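Local coordinates for high affinity transport system protein p37 (Mycoplasma hyorhinis, PDB 3EKI) that binds thiamine diphosphate outside the cell membrane as the lipoprotein component of a high-affinity transport system, at residues Lys176-Ile181 / Ser307-Phe312; Lys291-Leu296 / Glu330-Leu335; Ala313-Lys318 / Lys322-Lys327. All coordinates share one frame; numbering follows the deposited sequence.

Interaction 1 of 3, residues Lys176-Ile181 / Ser307-Phe312; sequences KEINKI and SEEGSF
Apolar contact joins Ile178, on helix 170-184, to Phe312 and Glu309, which follow the end of strand 304-308 in the mixed five-stranded sheet. The two branches of Ile178 divide the work. CG2, anti to the backbone N (CG1 at chi1 -69°), meets the Phe312 ring at its edge and near its plane, with Ile178 CG2 3.8 Å from Phe312 CE2. The other branch ends in Ile178 CD1, which lies 4.1 Å from both Glu309 CG and the carboxylate oxygen Glu309 OE2. One helical turn on, Ile181 CG2 stands 4.5 Å from Phe312 CE1 and adds a looser contact.

Within 307-312, Gly310 CA lies 3.7 Å above one face of the same ring, offset toward the rim; Phe182 meets the ring from outside the two segments. Gly310 holds a positive phi (66°) in the type II turn that starts at Glu308, a residue of the thiamine diphosphate pocket.

No hydrogen bond passes between the two segments. Within them, Glu308 O accepts from Ser307 OG at 2.9 Å and from Ser311 N at 3.3 Å, the donors arriving from opposite faces of its plane. Lys180 NZ and Glu177 OE1 form a salt bridge at 3.1 Å whose hydrogen bond is weak. Outside, Ser307 OG bonds to Trp220 and Glu308 OE1 to Lys258.

Helix and turn are thus fitted by shape and mainly apolar contact, the turn's backbone being supported by its own bonds and by those to Met218 and Arg216.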
loop_
_atom_site.group_PDB
_atom_site.type_symbol
_atom_site.label_atom_id
_atom_site.label_comp_id
_atom_site.label_asym_id
_atom_site.label_seq_id
_atom_site.Cartn_x
_atom_site.Cartn_y
_atom_site.Cartn_z
ATOM N N LYS A 176 -5.248 0.539 19.332
ATOM C CA LYS A 176 -4.730 0.179 20.656
ATOM C C LYS A 176 -3.853 -1.060 20.566
ATOM O O LYS A 176 -2.859 -1.130 21.297
ATOM C CB LYS A 176 -5.906 0.038 21.624
ATOM C CG LYS A 176 -6.539 1.398 21.894
ATOM C CD LYS A 176 -7.847 1.337 22.647
ATOM C CE LYS A 176 -8.219 2.684 23.246
ATOM N NZ LYS A 176 -7.796 2.802 24.669
ATOM N N GLU A 177 -4.151 -1.990 19.687
ATOM C CA GLU A 177 -3.303 -3.169 19.486
ATOM C C GLU A 177 -1.971 -2.779 18.868
ATOM O O GLU A 177 -0.911 -3.326 19.181
ATOM C CB GLU A 177 -4.059 -4.168 18.627
ATOM C CG GLU A 177 -5.270 -4.806 19.301
ATOM C CD GLU A 177 -4.724 -5.982 20.118
ATOM O OE1 GLU A 177 -4.361 -5.766 21.290
ATOM O OE2 GLU A 177 -4.643 -7.091 19.544
ATOM N N ILE A 178 -1.970 -1.814 17.948
ATOM C CA ILE A 178 -0.740 -1.285 17.384
ATOM C C ILE A 178 0.121 -0.665 18.483
ATOM O O ILE A 178 1.335 -0.848 18.535
ATOM C CB ILE A 178 -1.036 -0.269 16.268
ATOM C CG1 ILE A 178 -1.645 -0.948 15.040
ATOM C CG2 ILE A 178 0.182 0.544 15.901
ATOM C CD1 ILE A 178 -2.162 0.000 13.982
ATOM N N ASN A 179 -0.506 0.083 19.398
ATOM C CA ASN A 179 0.248 0.741 20.460
ATOM C C ASN A 179 0.874 -0.263 21.416
ATOM O O ASN A 179 1.967 0.039 21.923
ATOM C CB ASN A 179 -0.664 1.728 21.213
ATOM C CG ASN A 179 -0.928 2.944 20.329
ATOM O OD1 ASN A 179 -0.125 3.222 19.445
ATOM N ND2 ASN A 179 -2.014 3.657 20.588
ATOM N N LYS A 180 0.231 -1.405 21.633
ATOM C CA LYS A 180 0.791 -2.453 22.474
ATOM C C LYS A 180 2.060 -3.017 21.846
ATOM O O LYS A 180 2.946 -3.503 22.549
ATOM C CB LYS A 180 -0.232 -3.571 22.690
ATOM C CG LYS A 180 0.372 -4.965 22.721
ATOM C CD LYS A 180 -0.413 -5.885 23.643
ATOM C CE LYS A 180 -1.403 -5.104 24.492
ATOM N NZ LYS A 180 -2.723 -4.963 23.818
ATOM N N ILE A 181 2.147 -2.948 20.520
ATOM C CA ILE A 181 3.326 -3.437 19.820
ATOM C C ILE A 181 4.389 -2.400 19.599
ATOM O O ILE A 181 5.603 -2.690 19.601
ATOM C CB ILE A 181 2.861 -4.058 18.467
ATOM C CG1 ILE A 181 2.219 -5.437 18.638
ATOM C CG2 ILE A 181 3.974 -4.129 17.445
ATOM C CD1 ILE A 181 1.457 -5.870 17.394
ATOM N N SER A 307 -0.333 7.789 7.730
ATOM C CA SER A 307 0.550 6.827 7.071
ATOM C C SER A 307 -0.206 5.565 6.742
ATOM O O SER A 307 -1.349 5.341 7.142
ATOM C CB SER A 307 1.749 6.476 7.949
ATOM O OG SER A 307 1.348 5.546 8.936
ATOM N N GLU A 308 0.482 4.693 5.982
ATOM C CA GLU A 308 0.002 3.337 5.850
ATOM C C GLU A 308 -0.073 2.682 7.223
ATOM O O GLU A 308 0.829 2.889 8.033
ATOM C CB GLU A 308 0.981 2.532 4.979
ATOM C CG GLU A 308 1.368 3.144 3.654
ATOM C CD GLU A 308 2.598 4.014 3.708
ATOM O OE1 GLU A 308 3.261 4.132 2.641
ATOM O OE2 GLU A 308 2.917 4.578 4.785
ATOM N N GLU A 309 -1.109 1.907 7.453
ATOM C CA GLU A 309 -1.165 1.098 8.667
ATOM C C GLU A 309 0.111 0.272 8.775
ATOM O O GLU A 309 0.526 -0.428 7.858
ATOM C CB GLU A 309 -2.395 0.215 8.686
ATOM C CG GLU A 309 -2.438 -0.683 9.916
ATOM C CD GLU A 309 -3.577 -1.670 9.917
ATOM O OE1 GLU A 309 -3.661 -2.529 9.002
ATOM O OE2 GLU A 309 -4.384 -1.592 10.867
ATOM N N GLY A 310 0.753 0.330 9.936
ATOM C CA GLY A 310 1.900 -0.505 10.218
ATOM C C GLY A 310 3.134 -0.257 9.386
ATOM O O GLY A 310 3.933 -1.194 9.250
ATOM N N SER A 311 3.323 0.953 8.869
ATOM C CA SER A 311 4.485 1.287 8.055
ATOM C C SER A 311 5.785 1.009 8.793
ATOM O O SER A 311 6.820 0.740 8.182
ATOM C CB SER A 311 4.389 2.751 7.626
ATOM O OG SER A 311 4.237 3.643 8.691
ATOM N N PHE A 312 5.766 1.034 10.131
ATOM C CA PHE A 312 6.975 0.735 10.902
ATOM C C PHE A 312 7.456 -0.692 10.656
ATOM O O PHE A 312 8.619 -1.050 10.826
ATOM C CB PHE A 312 6.714 0.997 12.391
ATOM C CG PHE A 312 5.469 0.337 12.936
ATOM C CD1 PHE A 312 5.471 -1.018 13.262
ATOM C CD2 PHE A 312 4.288 1.052 13.140
ATOM C CE1 PHE A 312 4.350 -1.641 13.754
ATOM C CE2 PHE A 312 3.162 0.416 13.621
ATOM C CZ PHE A 312 3.174 -0.929 13.923
#

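Interaction 2 of 3, residues Lys291-Leu296 / Glu330-Leu335; sequences KSADTL and EKMEAL. With CA (calcium ion), chain E.
This is a buried apolar contact centred on one methionine, Met332, between the 3-10 segment that begins at Ala293 and edge strand 331-337 of the mixed five-stranded sheet in a periplasmic-binding-protein-like fold. The closest pair of CA atoms, those of Leu296 and Met332, is 8.2 Å apart, so the long Met332 side chain has to span the gap. It does so with an extended chain, CG anti to the backbone N (chi1 -160°), which carries its terminal methyl to the 3-10 segment. There Met332 CE lies 4.1 Å from Leu296 CD2 and 4.4 Å from Ala293 CB. Leu296 and Met332 approach at a slant, and Leu296 CB is also 4.1 Å from Met332 SD. Trp220, on the neighbouring strand 217-223, touches both Ala293 and Met332.

Segment 291-296 has its own internal support: Ser292 O accepts two bonds from Thr295, one from its backbone N and one from OG1. The latter, Thr295 OG1 to Ser292 O, is 2.8 Å long and lies in the carbonyl plane. At the start of the other segment, Glu330 O binds the calcium ion at 2.3 Å, a site completed by Thr326, Lys327 and two waters. The methionine methyl makes the shortest approach across the two segments, with Met332 CE 3.2 Å from Ala293 O.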
loop_
_atom_site.group_PDB
_atom_site.type_symbol
_atom_site.label_atom_id
_atom_site.label_comp_id
_atom_site.label_asym_id
_atom_site.label_seq_id
_atom_site.Cartn_x
_atom_site.Cartn_y
_atom_site.Cartn_z
ATOM N N LYS A 291 4.750 15.529 4.462
ATOM C CA LYS A 291 5.910 14.833 4.985
ATOM C C LYS A 291 5.511 13.430 5.438
ATOM O O LYS A 291 4.362 13.220 5.823
ATOM C CB LYS A 291 6.538 15.528 6.193
ATOM C CG LYS A 291 6.984 16.957 6.050
ATOM C CD LYS A 291 8.449 17.106 5.724
ATOM C CE LYS A 291 9.340 16.701 6.889
ATOM N NZ LYS A 291 10.774 16.692 6.451
ATOM N N SER A 292 6.456 12.499 5.431
ATOM C CA SER A 292 6.223 11.155 5.932
ATOM C C SER A 292 5.998 11.162 7.437
ATOM O O SER A 292 6.660 11.912 8.142
ATOM C CB SER A 292 7.424 10.266 5.585
ATOM O OG SER A 292 7.285 8.964 6.126
ATOM N N ALA A 293 5.102 10.322 7.917
ATOM C CA ALA A 293 4.814 10.203 9.335
ATOM C C ALA A 293 6.054 9.826 10.120
ATOM O O ALA A 293 6.200 10.174 11.301
ATOM C CB ALA A 293 3.686 9.218 9.545
ATOM N N ASP A 294 7.030 9.149 9.506
ATOM C CA ASP A 294 8.170 8.789 10.367
ATOM C C ASP A 294 9.054 9.994 10.681
ATOM O O ASP A 294 9.994 9.818 11.471
ATOM C CB ASP A 294 8.972 7.628 9.816
ATOM C CG ASP A 294 9.573 7.805 8.452
ATOM O OD1 ASP A 294 9.678 8.943 7.955
ATOM O OD2 ASP A 294 9.948 6.776 7.836
ATOM N N THR A 295 8.779 11.184 10.176
ATOM C CA THR A 295 9.455 12.403 10.551
ATOM C C THR A 295 8.662 13.259 11.536
ATOM O O THR A 295 9.144 14.331 11.894
ATOM C CB THR A 295 9.805 13.316 9.359
ATOM O OG1 THR A 295 8.600 13.814 8.756
ATOM C CG2 THR A 295 10.552 12.494 8.330
ATOM N N LEU A 296 7.503 12.793 11.950
ATOM C CA LEU A 296 6.681 13.617 12.855
ATOM C C LEU A 296 7.429 14.094 14.096
ATOM O O LEU A 296 7.186 15.219 14.536
ATOM C CB LEU A 296 5.452 12.820 13.281
ATOM C CG LEU A 296 4.429 13.558 14.160
ATOM C CD1 LEU A 296 3.931 14.803 13.457
ATOM C CD2 LEU A 296 3.299 12.606 14.488
ATOM N N GLU A 330 8.498 13.022 24.729
ATOM C CA GLU A 330 7.343 12.888 23.849
ATOM C C GLU A 330 7.228 11.453 23.362
ATOM O O GLU A 330 8.181 10.686 23.392
ATOM C CB GLU A 330 7.443 13.860 22.669
ATOM C CG GLU A 330 7.612 15.291 23.150
ATOM C CD GLU A 330 7.512 16.354 22.085
ATOM O OE1 GLU A 330 7.344 15.997 20.902
ATOM O OE2 GLU A 330 7.606 17.553 22.448
ATOM N N LYS A 331 6.038 11.074 22.931
ATOM C CA LYS A 331 5.731 9.784 22.399
ATOM C C LYS A 331 4.882 10.018 21.132
ATOM O O LYS A 331 4.144 10.981 21.015
ATOM C CB LYS A 331 4.912 8.895 23.331
ATOM C CG LYS A 331 5.281 8.813 24.790
ATOM C CD LYS A 331 4.414 7.786 25.499
ATOM C CE LYS A 331 2.997 8.304 25.724
ATOM N NZ LYS A 331 2.982 9.606 26.449
ATOM N N MET A 332 4.988 9.068 20.234
ATOM C CA MET A 332 4.137 8.950 19.065
ATOM C C MET A 332 3.298 7.689 19.179
ATOM O O MET A 332 3.827 6.609 19.481
ATOM C CB MET A 332 5.057 8.873 17.860
ATOM C CG MET A 332 4.470 9.215 16.524
ATOM S SD MET A 332 5.770 9.243 15.251
ATOM C CE MET A 332 4.736 8.826 13.841
ATOM N N GLU A 333 1.994 7.782 18.961
ATOM C CA GLU A 333 1.124 6.634 19.095
ATOM C C GLU A 333 -0.005 6.681 18.074
ATOM O O GLU A 333 -0.323 7.750 17.552
ATOM C CB GLU A 333 0.533 6.558 20.508
ATOM C CG GLU A 333 -0.341 7.733 20.876
ATOM C CD GLU A 333 -0.578 7.883 22.376
ATOM O OE1 GLU A 333 -1.704 8.275 22.739
ATOM O OE2 GLU A 333 0.301 7.639 23.224
ATOM N N ALA A 334 -0.587 5.524 17.828
ATOM C CA ALA A 334 -1.712 5.419 16.931
ATOM C C ALA A 334 -2.984 5.946 17.596
ATOM O O ALA A 334 -3.282 5.579 18.737
ATOM C CB ALA A 334 -1.898 3.969 16.510
ATOM N N LEU A 335 -3.729 6.754 16.859
ATOM C CA LEU A 335 -5.043 7.217 17.291
ATOM C C LEU A 335 -6.176 6.357 16.773
ATOM O O LEU A 335 -7.069 5.907 17.501
ATOM C CB LEU A 335 -5.207 8.672 16.854
ATOM C CG LEU A 335 -6.598 9.277 17.094
ATOM C CD1 LEU A 335 -6.819 9.518 18.561
ATOM C CD2 LEU A 335 -6.701 10.543 16.252
HETATM CA CA CA E . 10.237 9.788 22.931
HETATM O O HOH W 1 10.647 9.120 25.079
HETATM O O HOH W 2 9.254 7.698 22.589
#

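Interaction 3 of 3, residues Ala313-Lys318 / Lys322-Lys327; sequences AWTHNK and KPFETK. With CA (calcium ion), chain E; TPP (thiamine diphosphate), chain B.
Thr315, His316 and Asn317 meet Pro323 and Phe324 within the loop between strands 304-308 and 331-337 of the periplasmic-binding-protein-like fold. Just before them, one face of the Trp314 ring supports the pyrimidine of the bound thiamine diphosphate: TPP C5' sits 3.6 Å above the ring plane, over its centre, and Trp314 CE3 is 3.3 Å from TPP C6'.

Thr315 begins the contact between the segments. Its methyl, Thr315 CG2, lies 3.5 Å from Pro323 CB and 4.0 Å from Phe324 CE2, as threonine and proline run past one another in opposite directions. Thr315 OG1 is hydrogen-bonded to Ser311 O. At His316 the backbone takes part, with His316 O 3.4 Å from Pro323 CG, while NE2 is hydrogen-bonded to Asp192. Asn317 is tied by its side-chain ND2 to the carbonyls of Tyr187 and Trp190.

Pro323 and Phe324 form the centre of the type II turn Lys322-Glu325, closed by the bond from Glu325 N to Lys322 O. No direct hydrogen bond joins the two segments; instead a water donates to Asn317 O at 3.0 Å and to Pro323 O at 2.7 Å.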
loop_
_atom_site.group_PDB
_atom_site.type_symbol
_atom_site.label_atom_id
_atom_site.label_comp_id
_atom_site.label_asym_id
_atom_site.label_seq_id
_atom_site.Cartn_x
_atom_site.Cartn_y
_atom_site.Cartn_z
ATOM N N ALA A 313 6.555 -1.570 10.238
ATOM C CA ALA A 313 6.857 -2.980 10.039
ATOM C C ALA A 313 7.837 -3.193 8.890
ATOM O O ALA A 313 8.529 -4.225 8.941
ATOM C CB ALA A 313 5.602 -3.794 9.785
ATOM N N TRP A 314 7.932 -2.308 7.926
ATOM C CA TRP A 314 8.930 -2.429 6.875
ATOM C C TRP A 314 9.955 -1.321 6.903
ATOM O O TRP A 314 10.617 -1.030 5.892
ATOM C CB TRP A 314 8.228 -2.470 5.522
ATOM C CG TRP A 314 7.367 -1.334 5.109
ATOM C CD1 TRP A 314 7.768 -0.149 4.568
ATOM C CD2 TRP A 314 5.935 -1.275 5.201
ATOM N NE1 TRP A 314 6.670 0.642 4.322
ATOM C CE2 TRP A 314 5.541 -0.024 4.699
ATOM C CE3 TRP A 314 4.963 -2.165 5.659
ATOM C CZ2 TRP A 314 4.205 0.378 4.636
ATOM C CZ3 TRP A 314 3.642 -1.757 5.593
ATOM C CH2 TRP A 314 3.284 -0.522 5.096
ATOM N N THR A 315 10.103 -0.677 8.059
ATOM C CA THR A 315 10.976 0.463 8.253
ATOM C C THR A 315 11.995 0.048 9.317
ATOM O O THR A 315 11.636 -0.135 10.472
ATOM C CB THR A 315 10.232 1.729 8.706
ATOM O OG1 THR A 315 9.237 2.091 7.718
ATOM C CG2 THR A 315 11.180 2.909 8.848
ATOM N N HIS A 316 13.242 -0.135 8.922
ATOM C CA HIS A 316 14.240 -0.616 9.872
ATOM C C HIS A 316 14.532 0.464 10.883
ATOM O O HIS A 316 14.755 1.629 10.551
ATOM C CB HIS A 316 15.482 -0.970 9.061
ATOM C CG HIS A 316 16.480 -1.737 9.871
ATOM N ND1 HIS A 316 17.838 -1.485 9.783
ATOM C CD2 HIS A 316 16.333 -2.735 10.758
ATOM C CE1 HIS A 316 18.474 -2.300 10.597
ATOM N NE2 HIS A 316 17.593 -3.076 11.208
ATOM N N ASN A 317 14.543 0.132 12.176
ATOM C CA ASN A 317 14.671 1.236 13.128
ATOM C C ASN A 317 16.095 1.766 13.182
ATOM O O ASN A 317 16.311 2.847 13.730
ATOM C CB ASN A 317 14.155 0.788 14.489
ATOM C CG ASN A 317 14.968 -0.283 15.166
ATOM O OD1 ASN A 317 15.950 -0.798 14.649
ATOM N ND2 ASN A 317 14.544 -0.632 16.369
ATOM N N LYS A 318 17.051 1.035 12.607
ATOM C CA LYS A 318 18.427 1.491 12.568
ATOM C C LYS A 318 18.683 2.428 11.385
ATOM O O LYS A 318 19.810 2.919 11.270
ATOM C CB LYS A 318 19.406 0.316 12.463
ATOM C CG LYS A 318 19.347 -0.771 13.507
ATOM C CD LYS A 318 19.388 -0.265 14.933
ATOM C CE LYS A 318 18.468 -1.057 15.844
ATOM N NZ LYS A 318 17.880 -0.210 16.920
ATOM N N LYS A 322 16.686 7.889 11.082
ATOM C CA LYS A 322 16.125 7.900 12.432
ATOM C C LYS A 322 14.606 7.894 12.452
ATOM O O LYS A 322 13.927 8.741 13.058
ATOM C CB LYS A 322 16.731 9.126 13.124
ATOM C CG LYS A 322 18.227 8.958 13.375
ATOM C CD LYS A 322 19.058 9.872 12.487
ATOM C CE LYS A 322 20.556 9.634 12.635
ATOM N NZ LYS A 322 21.278 10.836 13.158
ATOM N N PRO A 323 13.990 6.911 11.806
ATOM C CA PRO A 323 12.531 6.895 11.636
ATOM C C PRO A 323 11.770 6.710 12.955
ATOM O O PRO A 323 12.103 5.862 13.786
ATOM C CB PRO A 323 12.267 5.662 10.769
ATOM C CG PRO A 323 13.473 4.800 10.978
ATOM C CD PRO A 323 14.621 5.721 11.231
ATOM N N PHE A 324 10.734 7.528 13.095
ATOM C CA PHE A 324 9.806 7.554 14.209
ATOM C C PHE A 324 10.464 8.085 15.489
ATOM O O PHE A 324 9.857 8.031 16.568
ATOM C CB PHE A 324 9.194 6.163 14.425
ATOM C CG PHE A 324 8.397 5.655 13.239
ATOM C CD1 PHE A 324 7.115 6.121 13.010
ATOM C CD2 PHE A 324 8.966 4.737 12.385
ATOM C CE1 PHE A 324 6.409 5.665 11.902
ATOM C CE2 PHE A 324 8.261 4.278 11.290
ATOM C CZ PHE A 324 6.989 4.749 11.050
ATOM N N GLU A 325 11.684 8.617 15.391
ATOM C CA GLU A 325 12.299 9.184 16.606
ATOM C C GLU A 325 11.520 10.386 17.109
ATOM O O GLU A 325 11.080 11.241 16.343
ATOM C CB GLU A 325 13.750 9.576 16.312
ATOM C CG GLU A 325 14.508 10.041 17.542
ATOM C CD GLU A 325 16.006 9.851 17.418
ATOM O OE1 GLU A 325 16.459 8.715 17.154
ATOM O OE2 GLU A 325 16.724 10.857 17.588
ATOM N N THR A 326 11.367 10.479 18.428
ATOM C CA THR A 326 10.723 11.584 19.118
ATOM C C THR A 326 11.648 12.121 20.224
ATOM O O THR A 326 12.571 11.415 20.621
ATOM C CB THR A 326 9.399 11.193 19.804
ATOM O OG1 THR A 326 9.641 10.040 20.639
ATOM C CG2 THR A 326 8.310 10.769 18.827
ATOM N N LYS A 327 11.351 13.329 20.666
ATOM C CA LYS A 327 12.047 13.916 21.800
ATOM C C LYS A 327 11.847 13.005 23.009
ATOM O O LYS A 327 10.989 12.149 23.118
ATOM C CB LYS A 327 11.572 15.335 22.073
ATOM C CG LYS A 327 12.081 16.315 21.009
ATOM C CD LYS A 327 11.263 17.594 21.050
ATOM C CE LYS A 327 11.545 18.456 19.826
ATOM N NZ LYS A 327 11.562 19.899 20.205
HETATM CA CA CA E . 10.237 9.788 22.931
HETATM N "N1'" TPP B . 5.510 -4.228 2.739
HETATM C "C2'" TPP B . 6.766 -4.134 2.236
HETATM C CM2 TPP B . 7.747 -5.283 2.490
HETATM N "N3'" TPP B . 7.140 -3.060 1.518
HETATM C "C4'" TPP B . 6.217 -2.108 1.215
HETATM N "N4'" TPP B . 6.589 -1.095 0.428
HETATM C "C5'" TPP B . 4.932 -2.155 1.772
HETATM C "C6'" TPP B . 4.617 -3.260 2.554
HETATM C "C7'" TPP B . 3.844 -1.089 1.574
HETATM N N3 TPP B . 2.967 -1.271 0.404
HETATM C C2 TPP B . 3.330 -1.846 -0.742
HETATM S S1 TPP B . 1.966 -1.876 -1.835
HETATM C C5 TPP B . 0.938 -1.060 -0.682
HETATM C C4 TPP B . 1.714 -0.726 0.411
HETATM C CM4 TPP B . 1.089 -0.194 1.718
HETATM C C6 TPP B . -0.507 -0.632 -0.964
HETATM C C7 TPP B . -0.534 0.604 -1.867
HETATM O O7 TPP B . 0.071 1.710 -1.166
HETATM P PA TPP B . 0.709 2.990 -1.862
HETATM O O1A TPP B . 1.506 3.724 -0.849
HETATM O O2A TPP B . 1.468 2.591 -3.096
HETATM O O3A TPP B . -0.476 3.857 -2.438
HETATM P PB TPP B . -1.308 4.984 -1.653
HETATM O O1B TPP B . -2.039 4.369 -0.498
HETATM O O2B TPP B . -2.299 5.541 -2.751
HETATM O O3B TPP B . -0.345 6.179 -1.248
HETATM O O HOH W 3 14.655 5.227 14.481
HETATM O O HOH W 1 10.647 9.120 25.079
HETATM O O HOH W 2 9.254 7.698 22.589
#

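From the N terminus, helix 170-184 comes first, and interaction 1 closes the long excursion from it to the end of strand 304-308. Interaction 2 opens inside that excursion, at 291-296, and closes on strand 331-337, so the two cross along the chain. Interaction 3 follows interaction 1 in series and is nested inside the loop closed by interaction 2. Asn179 OD1, probably hydrogen-bonded to Ala334 N at 2.9 Å, joins interactions 1 and 2. Phe324 links all three: it packs on Phe312 and Met332, and its N probably bonds to Asp294 O. The three interactions together tie helix 170-184, the mixed sheet and the loop that carries Trp314, with one calcium ion common to interactions 2 and 3.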